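PDB 5V2D: dioxygenase from Pseudomonas brassicacearum, which probably cleaves the central alpha-beta double bond of lignin-derived stilbenes with molecular oxygen at a non-haem iron centre held by four histidines. Local coordinates for residues 246-252 and 278-284; 291-295 and 351-355; 393-397 and 410-414; 397-403 and 428-432. All blocks are in the same frame, centred on the assembly; numbering follows the deposited sequence. Where two conformers were deposited one is given.

Contact 1: 246-252 and 278-284; sequences RYVVFPL and LFAVVPR
With chi1 at -67°, Y247 turns CG anti to its carbonyl carbon, which sets CD1 3.8 Å from CA of P283 and brings CE1 up to CG of that proline. V249, at chi1 -179°, points CG1 to CD2 of F279 and leaves CG2 for CG2 of V281, 4.1 Å away. These residues belong to the two central strands of one four-stranded antiparallel blade of a seven-bladed beta-propeller. Paired backbone bonds zip 247-252 to 278-283: V248 N gives to V282 O at 2.9 Å and V282 N returns to V248 O at 3.0 Å, a pattern repeated between F250 and A280. L252 N closes the far end on L278 O at 2.8 Å, while the return bond there is weak.

V249, P251, F279 and V281 line one face, where CB of P251 sits 3.7 Å from CE2 of F279 and the rings of W350 and F352 of the next blade meet that of F279. On the other face V248 and F250 pack on Y215 of the preceding blade, and A280 on W293. Replacing Y247 by an alanine removes CD1 and CE1, and would probably leave P283 CG and V281 CG1 without their aromatic neighbour. R246 and R284 send their guanidinium groups to D310 and E217, whereas R284 N bonds to R246 O at 2.9 Å, approaching from above the carbonyl plane, 48° out of it.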
# COMPACT_ATOMS: atom_id res chain seq x y z
N ARG A 246 -3.68 -20.44 -10.87
CA ARG A 246 -2.57 -21.19 -11.40
C ARG A 246 -1.29 -20.43 -11.67
O ARG A 246 -0.29 -21.07 -12.00
CB ARG A 246 -3.02 -21.90 -12.70
CG ARG A 246 -3.99 -23.08 -12.40
CD ARG A 246 -4.85 -23.37 -13.61
NE ARG A 246 -5.87 -22.32 -13.84
CZ ARG A 246 -7.11 -22.29 -13.35
NH1 ARG A 246 -7.57 -23.23 -12.55
NH2 ARG A 246 -7.91 -21.25 -13.65
N TYR A 247 -1.29 -19.09 -11.59
CA TYR A 247 -0.11 -18.32 -11.96
C TYR A 247 0.18 -17.21 -10.95
O TYR A 247 -0.67 -16.81 -10.17
CB TYR A 247 -0.28 -17.67 -13.33
CG TYR A 247 -0.34 -18.69 -14.41
CD1 TYR A 247 0.81 -19.28 -14.92
CD2 TYR A 247 -1.58 -19.13 -14.86
CE1 TYR A 247 0.73 -20.29 -15.83
CE2 TYR A 247 -1.67 -20.16 -15.81
CZ TYR A 247 -0.51 -20.71 -16.30
OH TYR A 247 -0.54 -21.68 -17.21
N VAL A 248 1.41 -16.72 -11.01
CA VAL A 248 1.86 -15.55 -10.28
C VAL A 248 2.48 -14.62 -11.33
O VAL A 248 3.14 -15.08 -12.23
CB VAL A 248 2.90 -16.00 -9.27
CG1 VAL A 248 3.58 -14.84 -8.61
CG2 VAL A 248 2.20 -16.82 -8.21
N VAL A 249 2.26 -13.30 -11.21
CA VAL A 249 2.80 -12.30 -12.10
C VAL A 249 3.53 -11.24 -11.28
O VAL A 249 2.95 -10.68 -10.33
CB VAL A 249 1.69 -11.61 -12.90
CG1 VAL A 249 2.27 -10.58 -13.86
CG2 VAL A 249 0.89 -12.66 -13.66
N PHE A 250 4.78 -10.98 -11.64
CA PHE A 250 5.63 -9.94 -11.00
C PHE A 250 5.74 -8.76 -12.00
O PHE A 250 6.37 -8.88 -13.03
CB PHE A 250 7.02 -10.45 -10.82
CG PHE A 250 7.16 -11.53 -9.80
CD1 PHE A 250 6.66 -12.81 -10.03
CD2 PHE A 250 8.01 -11.34 -8.70
CE1 PHE A 250 6.80 -13.83 -9.09
CE2 PHE A 250 8.23 -12.37 -7.73
CZ PHE A 250 7.61 -13.63 -7.94
N PRO A 251 5.17 -7.62 -11.66
CA PRO A 251 5.34 -6.42 -12.52
C PRO A 251 6.60 -5.69 -12.09
O PRO A 251 6.69 -5.12 -10.99
CB PRO A 251 4.06 -5.60 -12.26
CG PRO A 251 3.24 -6.45 -11.31
CD PRO A 251 4.15 -7.41 -10.64
N LEU A 252 7.60 -5.64 -12.95
CA LEU A 252 8.81 -4.87 -12.69
C LEU A 252 8.63 -3.46 -13.22
O LEU A 252 8.54 -3.23 -14.43
CB LEU A 252 10.05 -5.48 -13.40
CG LEU A 252 10.70 -6.57 -12.58
CD1 LEU A 252 9.76 -7.75 -12.51
CD2 LEU A 252 12.01 -6.99 -13.16
N LEU A 278 8.06 -4.54 -17.53
CA LEU A 278 8.35 -5.97 -17.71
C LEU A 278 7.46 -6.78 -16.73
O LEU A 278 7.16 -6.32 -15.63
CB LEU A 278 9.81 -6.13 -17.44
CG LEU A 278 10.57 -7.28 -17.96
CD1 LEU A 278 10.46 -7.49 -19.46
CD2 LEU A 278 12.04 -7.16 -17.57
N PHE A 279 7.04 -7.97 -17.14
CA PHE A 279 6.24 -8.86 -16.30
C PHE A 279 6.82 -10.27 -16.36
O PHE A 279 7.00 -10.81 -17.49
CB PHE A 279 4.81 -8.90 -16.81
CG PHE A 279 4.15 -7.54 -16.83
CD1 PHE A 279 4.30 -6.68 -17.92
CD2 PHE A 279 3.41 -7.12 -15.74
CE1 PHE A 279 3.70 -5.46 -17.96
CE2 PHE A 279 2.77 -5.89 -15.76
CZ PHE A 279 2.90 -5.06 -16.86
N ALA A 280 7.08 -10.87 -15.21
CA ALA A 280 7.40 -12.29 -15.13
C ALA A 280 6.15 -13.07 -14.76
O ALA A 280 5.46 -12.73 -13.81
CB ALA A 280 8.46 -12.51 -14.08
N VAL A 281 5.82 -14.11 -15.51
CA VAL A 281 4.63 -14.90 -15.27
C VAL A 281 5.09 -16.33 -15.09
O VAL A 281 5.87 -16.83 -15.89
CB VAL A 281 3.69 -14.85 -16.48
CG1 VAL A 281 2.50 -15.73 -16.25
CG2 VAL A 281 3.28 -13.45 -16.85
N VAL A 282 4.74 -16.92 -13.96
CA VAL A 282 5.20 -18.23 -13.65
C VAL A 282 4.10 -19.07 -13.03
O VAL A 282 3.29 -18.54 -12.27
CB VAL A 282 6.43 -18.13 -12.72
CG1 VAL A 282 6.14 -17.52 -11.36
CG2 VAL A 282 7.03 -19.50 -12.55
N PRO A 283 4.07 -20.36 -13.32
CA PRO A 283 3.08 -21.18 -12.60
C PRO A 283 3.28 -21.17 -11.12
O PRO A 283 4.43 -21.22 -10.62
CB PRO A 283 3.25 -22.65 -13.17
CG PRO A 283 3.95 -22.45 -14.46
CD PRO A 283 4.75 -21.15 -14.37
N ARG A 284 2.16 -21.14 -10.42
CA ARG A 284 2.14 -21.02 -9.01
C ARG A 284 2.81 -22.18 -8.29
O ARG A 284 3.40 -22.03 -7.21
CB ARG A 284 0.70 -20.90 -8.61
CG ARG A 284 0.52 -20.38 -7.22
CD ARG A 284 -0.90 -19.83 -7.03
NE ARG A 284 -1.31 -20.16 -5.66
CZ ARG A 284 -2.50 -20.01 -5.16
NH1 ARG A 284 -2.72 -20.39 -3.92
NH2 ARG A 284 -3.49 -19.50 -5.90

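Contact 2: 291-295 and 351-355; sequences VRWFK and TFDLN
The seam between two neighbouring blades of the propeller is filled here by an edge-to-face aromatic pair, F352 of strand 345-353 turning the edge of its ring to the face of F294 on strand 292-298. The ring centroids lie 5.3 Å apart with the planes at 61°, and the closest atoms are F352 CD2 and F294 CG at 3.7 Å. CB of F352 adds a CH-pi contact, standing 4.1 Å from the centroid of the F294 ring and almost directly over its centre. Both phenylalanines have CG anti to the carbonyl carbon (F294 chi1 -68°), which lays each ring beside its own backbone N; the two side chains meet at a slant between the strands.

The rim of the F294 ring is used as well: CE1 lies 3.7 Å from D353 O, and CZ meets CD1 of L354 at 3.9 Å. That same leucine methyl lies over one face of the R292 guanidinium. R292 folds back at chi2 and chi3, and NH1 donates to L354 O at 2.9 Å, on a lone pair and within the guanidinium plane. R292 is modelled in two conformers, however, so this bond may be held only part of the time.

At the end of the strand, OD1 of D353, its last residue, accepts from N355 N at 3.0 Å in an Asx turn, which shapes the chain as it leaves the sheet. Beyond F352 the apolar layer continues to F279 and V249. Such face-to-face packing of adjacent sheets through large apolar side chains is characteristic of beta-propellers.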
# COMPACT_ATOMS: atom_id res chain seq x y z
N VAL A 291 9.43 -19.72 -15.91
CA VAL A 291 9.14 -18.32 -15.96
C VAL A 291 9.06 -17.83 -17.38
O VAL A 291 9.90 -18.19 -18.15
CB VAL A 291 10.20 -17.48 -15.22
CG1 VAL A 291 9.97 -15.98 -15.46
CG2 VAL A 291 10.17 -17.80 -13.75
N ARG A 292 8.06 -17.05 -17.73
CA ARG A 292 7.99 -16.38 -19.04
C ARG A 292 7.95 -14.89 -18.86
O ARG A 292 7.26 -14.39 -17.94
CB ARG A 292 6.73 -16.77 -19.79
CG ARG A 292 6.81 -18.19 -20.40
CD ARG A 292 7.57 -18.13 -21.75
NE ARG A 292 6.74 -17.28 -22.60
CZ ARG A 292 5.59 -17.69 -23.10
NH1 ARG A 292 5.12 -18.95 -22.89
NH2 ARG A 292 4.91 -16.82 -23.79
N TRP A 293 8.61 -14.15 -19.75
CA TRP A 293 8.70 -12.68 -19.66
C TRP A 293 7.86 -11.99 -20.71
O TRP A 293 7.82 -12.43 -21.90
CB TRP A 293 10.15 -12.28 -19.79
CG TRP A 293 10.94 -12.71 -18.54
CD1 TRP A 293 11.64 -13.88 -18.38
CD2 TRP A 293 11.07 -11.99 -17.33
NE1 TRP A 293 12.18 -13.92 -17.15
CE2 TRP A 293 11.87 -12.78 -16.47
CE3 TRP A 293 10.61 -10.75 -16.87
CZ2 TRP A 293 12.24 -12.37 -15.17
CZ3 TRP A 293 10.98 -10.34 -15.55
CH2 TRP A 293 11.77 -11.15 -14.75
N PHE A 294 7.16 -10.94 -20.32
CA PHE A 294 6.39 -10.17 -21.27
C PHE A 294 6.78 -8.72 -21.10
O PHE A 294 7.13 -8.28 -19.97
CB PHE A 294 4.92 -10.31 -21.02
CG PHE A 294 4.36 -11.68 -21.30
CD1 PHE A 294 3.71 -11.95 -22.51
CD2 PHE A 294 4.47 -12.68 -20.33
CE1 PHE A 294 3.20 -13.20 -22.76
CE2 PHE A 294 4.03 -13.97 -20.56
CZ PHE A 294 3.34 -14.23 -21.78
N LYS A 295 6.67 -7.94 -22.16
CA LYS A 295 7.06 -6.55 -22.18
C LYS A 295 5.94 -5.64 -22.57
O LYS A 295 5.34 -5.81 -23.63
CB LYS A 295 8.13 -6.32 -23.25
CG LYS A 295 9.44 -6.96 -22.93
CD LYS A 295 10.33 -6.89 -24.19
CE LYS A 295 11.82 -6.71 -23.87
NZ LYS A 295 12.46 -7.44 -24.97
N THR A 351 -3.34 -8.65 -20.51
CA THR A 351 -3.64 -10.01 -20.88
C THR A 351 -2.30 -10.66 -21.32
O THR A 351 -1.61 -10.12 -22.24
CB THR A 351 -4.59 -9.98 -22.08
OG1 THR A 351 -5.83 -9.36 -21.67
CG2 THR A 351 -4.90 -11.44 -22.55
N PHE A 352 -1.87 -11.69 -20.62
CA PHE A 352 -0.60 -12.37 -20.87
C PHE A 352 -1.01 -13.77 -21.42
O PHE A 352 -1.48 -14.63 -20.68
CB PHE A 352 0.25 -12.52 -19.61
CG PHE A 352 0.56 -11.21 -18.95
CD1 PHE A 352 -0.18 -10.78 -17.86
CD2 PHE A 352 1.46 -10.33 -19.50
CE1 PHE A 352 0.11 -9.59 -17.24
CE2 PHE A 352 1.73 -9.12 -18.89
CZ PHE A 352 1.04 -8.74 -17.76
N ASP A 353 -0.86 -13.92 -22.72
CA ASP A 353 -1.26 -15.14 -23.42
C ASP A 353 -0.05 -16.02 -23.49
O ASP A 353 0.90 -15.71 -24.29
CB ASP A 353 -1.79 -14.82 -24.81
CG ASP A 353 -2.35 -16.08 -25.54
OD1 ASP A 353 -2.16 -17.25 -25.07
OD2 ASP A 353 -3.12 -15.85 -26.50
N LEU A 354 -0.04 -17.06 -22.64
CA LEU A 354 1.13 -17.88 -22.55
C LEU A 354 1.39 -18.74 -23.86
O LEU A 354 2.47 -19.29 -24.02
CB LEU A 354 0.98 -18.83 -21.36
CG LEU A 354 1.63 -18.65 -20.00
CD1 LEU A 354 2.71 -17.54 -19.89
CD2 LEU A 354 0.56 -18.60 -18.91
N ASN A 355 0.34 -18.87 -24.67
CA ASN A 355 0.45 -19.68 -25.94
C ASN A 355 0.67 -18.88 -27.17
O ASN A 355 0.42 -19.33 -28.29
CB ASN A 355 -0.84 -20.44 -26.12
CG ASN A 355 -1.03 -21.43 -25.03
OD1 ASN A 355 -0.02 -22.01 -24.60
ND2 ASN A 355 -2.23 -21.49 -24.47

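Contact 3: 393-397 and 410-414; sequences FDPER and FFNLL
The carboxamide of N412 clasps the backbone of D394 from both ends. OD1 takes the N-H of D394 at 3.0 Å, in the amide plane on a lone pair, with an almost straight bond of 171°. ND2 gives back to D394 O, also at 3.0 Å, from above the plane of that carbonyl. N412 can do this because chi1 of 57° tucks CG between its backbone N and carbonyl carbon, a crowded position that swings the amide to the 393-397 side. The two straight bonds hold the amide against rotation.

Around this clasp sit the hydrophobic neighbours. CE1 of F393 comes to the rim of the F410 ring, 3.5 Å from CD1, and CB of F393 lies close to F410 O. L413 spreads two methyls: CD1 touches CB of D394 at 3.8 Å, and CD2 lies over one face of the R397 guanidinium, 3.8 Å from NH2.

A second shell fixes D394 itself. The type I turn from D394 to R397 brings R397 N to D394 O, on the face opposite the one met by N412 ND2. OD2 accepts from E396 N at 2.9 Å in an Asx turn, and OD1 forms a salt bridge with R397 NE at 3.3 Å, which steadies the guanidinium beside L413.

Further out, N412 and L413 form a classic bulge opposite A392, where strands 387-392 and 413-418 pair within their blade. F411 packs on L391 and bonds through its backbone to F435 of strand 433-442, while F410 rests on C434 of that same strand in the following blade.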
# COMPACT_ATOMS: atom_id res chain seq x y z
N PHE A 393 -9.67 10.87 -8.34
CA PHE A 393 -9.59 12.32 -8.23
C PHE A 393 -10.25 12.90 -9.50
O PHE A 393 -9.88 12.54 -10.59
CB PHE A 393 -8.16 12.78 -8.18
CG PHE A 393 -8.00 14.28 -8.21
CD1 PHE A 393 -8.74 15.10 -7.45
CD2 PHE A 393 -7.09 14.86 -9.11
CE1 PHE A 393 -8.58 16.48 -7.48
CE2 PHE A 393 -6.91 16.24 -9.16
CZ PHE A 393 -7.68 17.05 -8.33
N ASP A 394 -11.27 13.71 -9.31
CA ASP A 394 -11.94 14.45 -10.35
C ASP A 394 -11.62 15.91 -10.15
O ASP A 394 -12.12 16.56 -9.21
CB ASP A 394 -13.44 14.21 -10.27
CG ASP A 394 -14.24 14.98 -11.36
OD1 ASP A 394 -15.45 14.72 -11.32
OD2 ASP A 394 -13.66 15.82 -12.13
N PRO A 395 -10.71 16.46 -10.99
CA PRO A 395 -10.29 17.86 -10.84
C PRO A 395 -11.38 18.89 -11.07
O PRO A 395 -11.20 20.03 -10.67
CB PRO A 395 -9.16 18.03 -11.87
CG PRO A 395 -9.47 17.00 -12.93
CD PRO A 395 -10.09 15.82 -12.19
N GLU A 396 -12.49 18.49 -11.70
CA GLU A 396 -13.62 19.45 -11.97
C GLU A 396 -14.56 19.60 -10.79
O GLU A 396 -15.35 20.47 -10.82
CB GLU A 396 -14.41 19.16 -13.25
CG GLU A 396 -13.57 18.98 -14.51
CD GLU A 396 -12.58 20.14 -14.82
OE1 GLU A 396 -11.42 19.85 -15.27
OE2 GLU A 396 -12.94 21.32 -14.60
N ARG A 397 -14.48 18.77 -9.74
CA ARG A 397 -15.34 18.96 -8.57
C ARG A 397 -14.90 20.19 -7.82
O ARG A 397 -13.72 20.52 -7.83
CB ARG A 397 -15.22 17.79 -7.59
CG ARG A 397 -15.66 16.50 -8.20
CD ARG A 397 -17.18 16.41 -8.17
NE ARG A 397 -17.48 15.13 -8.78
CZ ARG A 397 -18.55 14.42 -8.55
NH1 ARG A 397 -19.51 14.87 -7.75
NH2 ARG A 397 -18.66 13.28 -9.21
N PHE A 410 -4.33 12.98 -3.14
CA PHE A 410 -5.64 13.53 -2.94
C PHE A 410 -6.71 12.80 -3.79
O PHE A 410 -6.62 12.81 -5.02
CB PHE A 410 -5.66 15.05 -3.27
CG PHE A 410 -6.98 15.71 -3.02
CD1 PHE A 410 -7.85 15.94 -4.05
CD2 PHE A 410 -7.33 16.14 -1.80
CE1 PHE A 410 -9.08 16.60 -3.82
CE2 PHE A 410 -8.53 16.75 -1.56
CZ PHE A 410 -9.43 16.97 -2.62
N PHE A 411 -7.72 12.19 -3.15
CA PHE A 411 -8.74 11.46 -3.87
C PHE A 411 -10.08 11.93 -3.35
O PHE A 411 -10.37 11.76 -2.18
CB PHE A 411 -8.60 9.97 -3.75
CG PHE A 411 -7.30 9.45 -4.24
CD1 PHE A 411 -7.14 9.19 -5.60
CD2 PHE A 411 -6.26 9.16 -3.38
CE1 PHE A 411 -5.98 8.62 -6.10
CE2 PHE A 411 -5.07 8.66 -3.86
CZ PHE A 411 -4.90 8.38 -5.22
N ASN A 412 -10.88 12.58 -4.21
CA ASN A 412 -12.15 13.16 -3.76
C ASN A 412 -13.34 12.35 -4.13
O ASN A 412 -14.45 12.82 -3.93
CB ASN A 412 -12.31 14.63 -4.23
CG ASN A 412 -12.22 14.78 -5.74
OD1 ASN A 412 -12.07 13.78 -6.47
ND2 ASN A 412 -12.27 16.06 -6.22
N LEU A 413 -13.16 11.12 -4.63
CA LEU A 413 -14.25 10.19 -4.90
C LEU A 413 -13.95 8.79 -4.42
O LEU A 413 -12.84 8.28 -4.61
CB LEU A 413 -14.47 10.09 -6.39
CG LEU A 413 -14.93 11.35 -7.16
CD1 LEU A 413 -14.89 11.09 -8.70
CD2 LEU A 413 -16.29 11.82 -6.66
N LEU A 414 -14.95 8.15 -3.81
CA LEU A 414 -14.88 6.77 -3.42
C LEU A 414 -15.81 6.05 -4.38
O LEU A 414 -17.03 6.34 -4.38
CB LEU A 414 -15.39 6.67 -2.02
CG LEU A 414 -15.12 5.50 -1.14
CD1 LEU A 414 -16.10 5.27 -0.02
CD2 LEU A 414 -14.30 4.30 -1.64

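Contact 4: 397-403 and 428-432; sequences RPYNPAN and FPGDS
Two donors grip the carbonyl oxygen of D431: ND2 of N403 at 2.9 Å, lying in the carbonyl plane, and the backbone N of N400 at 3.0 Å, tilted from it. ND2 of N403 also sits over the centre of the Y399 ring. N400 reaches onward with its side chain, ND2 giving to OG of S432 at 3.2 Å. CG of N400 stands anti to its backbone N (chi1 -178°), which carries the amide across to that hydroxyl. S432 OG in turn donates to D431 OD1 at 2.9 Å, completing a polar chain from amide to carboxylate.

At the other end the F428 ring carries the contact: CD of R397 makes a CH-pi contact with one face, 3.9 Å from the ring centroid and close to the ring normal, while G430 N lies over the opposite face toward the rim. P398 O is at the ring edge, 3.7 Å from F428 CZ, and CD of P398 touches CZ too. A serine in place of F428 removes this ring and would probably open a gap between the R397 side chain and G430, leaving CD of R397 and CD of P398 without the ring they pack on.

N400 OD1 accepts from A402 N, an Asx turn leading into the short 3-10 segment 401-403. The 428-432 segment leaves strand 424-427 for strand 433-442, so the contact ties a long excursion within one blade to the connection between successive blades that is characteristic of a beta-propeller.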
# COMPACT_ATOMS: atom_id res chain seq x y z
N ARG A 397 -14.48 18.77 -9.74
CA ARG A 397 -15.34 18.96 -8.57
C ARG A 397 -14.90 20.19 -7.82
O ARG A 397 -13.72 20.52 -7.83
CB ARG A 397 -15.22 17.79 -7.59
CG ARG A 397 -15.66 16.50 -8.20
CD ARG A 397 -17.18 16.41 -8.17
NE ARG A 397 -17.48 15.13 -8.78
CZ ARG A 397 -18.55 14.42 -8.55
NH1 ARG A 397 -19.51 14.87 -7.75
NH2 ARG A 397 -18.66 13.28 -9.21
N PRO A 398 -15.81 20.81 -7.09
CA PRO A 398 -15.43 21.92 -6.26
C PRO A 398 -14.34 21.54 -5.20
O PRO A 398 -14.33 20.40 -4.69
CB PRO A 398 -16.74 22.32 -5.55
CG PRO A 398 -17.83 21.38 -6.02
CD PRO A 398 -17.26 20.42 -7.00
N TYR A 399 -13.49 22.49 -4.88
CA TYR A 399 -12.37 22.32 -3.94
C TYR A 399 -12.28 23.57 -3.08
O TYR A 399 -11.96 24.65 -3.55
CB TYR A 399 -11.09 22.13 -4.73
CG TYR A 399 -9.85 21.88 -3.87
CD1 TYR A 399 -9.07 22.92 -3.44
CD2 TYR A 399 -9.48 20.60 -3.52
CE1 TYR A 399 -7.96 22.72 -2.64
CE2 TYR A 399 -8.33 20.34 -2.72
CZ TYR A 399 -7.59 21.39 -2.26
OH TYR A 399 -6.45 21.21 -1.48
N ASN A 400 -12.60 23.43 -1.81
CA ASN A 400 -12.58 24.54 -0.87
C ASN A 400 -11.16 25.09 -0.77
O ASN A 400 -10.24 24.34 -0.44
CB ASN A 400 -13.10 24.05 0.47
CG ASN A 400 -13.18 25.12 1.53
OD1 ASN A 400 -12.75 26.26 1.33
ND2 ASN A 400 -13.69 24.75 2.67
N PRO A 401 -10.94 26.39 -1.06
CA PRO A 401 -9.54 26.89 -0.97
C PRO A 401 -8.95 26.87 0.48
O PRO A 401 -7.72 26.79 0.62
CB PRO A 401 -9.61 28.31 -1.57
CG PRO A 401 -10.99 28.43 -2.16
CD PRO A 401 -11.88 27.49 -1.40
N ALA A 402 -9.79 26.83 1.51
CA ALA A 402 -9.30 26.59 2.89
C ALA A 402 -8.70 25.17 3.11
O ALA A 402 -8.20 24.89 4.20
CB ALA A 402 -10.42 26.81 3.92
N ASN A 403 -8.78 24.32 2.11
CA ASN A 403 -8.09 23.05 2.15
C ASN A 403 -6.58 23.23 2.05
O ASN A 403 -5.86 22.32 2.42
CB ASN A 403 -8.50 22.11 0.99
CG ASN A 403 -9.97 21.70 1.03
OD1 ASN A 403 -10.66 21.91 2.05
ND2 ASN A 403 -10.45 21.13 -0.08
N PHE A 428 -19.09 11.55 -3.62
CA PHE A 428 -18.29 12.77 -3.43
C PHE A 428 -18.61 13.35 -2.07
O PHE A 428 -19.81 13.56 -1.75
CB PHE A 428 -18.69 13.83 -4.53
CG PHE A 428 -18.00 15.18 -4.36
CD1 PHE A 428 -16.61 15.28 -4.46
CD2 PHE A 428 -18.74 16.35 -4.14
CE1 PHE A 428 -15.97 16.50 -4.37
CE2 PHE A 428 -18.11 17.59 -4.03
CZ PHE A 428 -16.69 17.67 -4.14
N PRO A 429 -17.61 13.58 -1.22
CA PRO A 429 -17.92 13.96 0.17
C PRO A 429 -18.08 15.45 0.41
O PRO A 429 -18.06 15.89 1.54
CB PRO A 429 -16.68 13.46 0.93
CG PRO A 429 -15.58 13.69 -0.01
CD PRO A 429 -16.17 13.31 -1.38
N GLY A 430 -18.14 16.26 -0.63
CA GLY A 430 -18.13 17.69 -0.48
C GLY A 430 -16.76 18.22 -0.86
O GLY A 430 -15.78 17.48 -1.06
N ASP A 431 -16.66 19.55 -0.88
CA ASP A 431 -15.47 20.21 -1.35
C ASP A 431 -14.28 20.22 -0.33
O ASP A 431 -13.24 20.78 -0.63
CB ASP A 431 -15.83 21.66 -1.81
CG ASP A 431 -16.25 22.62 -0.70
OD1 ASP A 431 -16.23 22.27 0.49
OD2 ASP A 431 -16.57 23.78 -1.04
N SER A 432 -14.45 19.63 0.84
CA SER A 432 -13.38 19.64 1.84
C SER A 432 -13.02 18.29 2.37
O SER A 432 -12.57 18.21 3.47
CB SER A 432 -13.76 20.50 3.05
OG SER A 432 -14.39 21.66 2.60

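The four contacts come in two clusters within one propeller. Contacts 1 and 2, with centres about 8 Å apart, are joined where strands 276-283 and 292-298 pair in the same sheet: contact 1 is the ladder inside the blade, and contact 2 carries its outermost strand onto the next blade. Contacts 3 and 4, centres about 9 Å apart, share R397 and interleave along the chain, fastening the loop after strand 387-392 to its own blade and to the crossing into strand 433-442. Contacts 1 and 4 lie on opposite sides of the chain's centre, about 40 Å between centres. Packing thus runs within blades and between them around the iron-centred propeller.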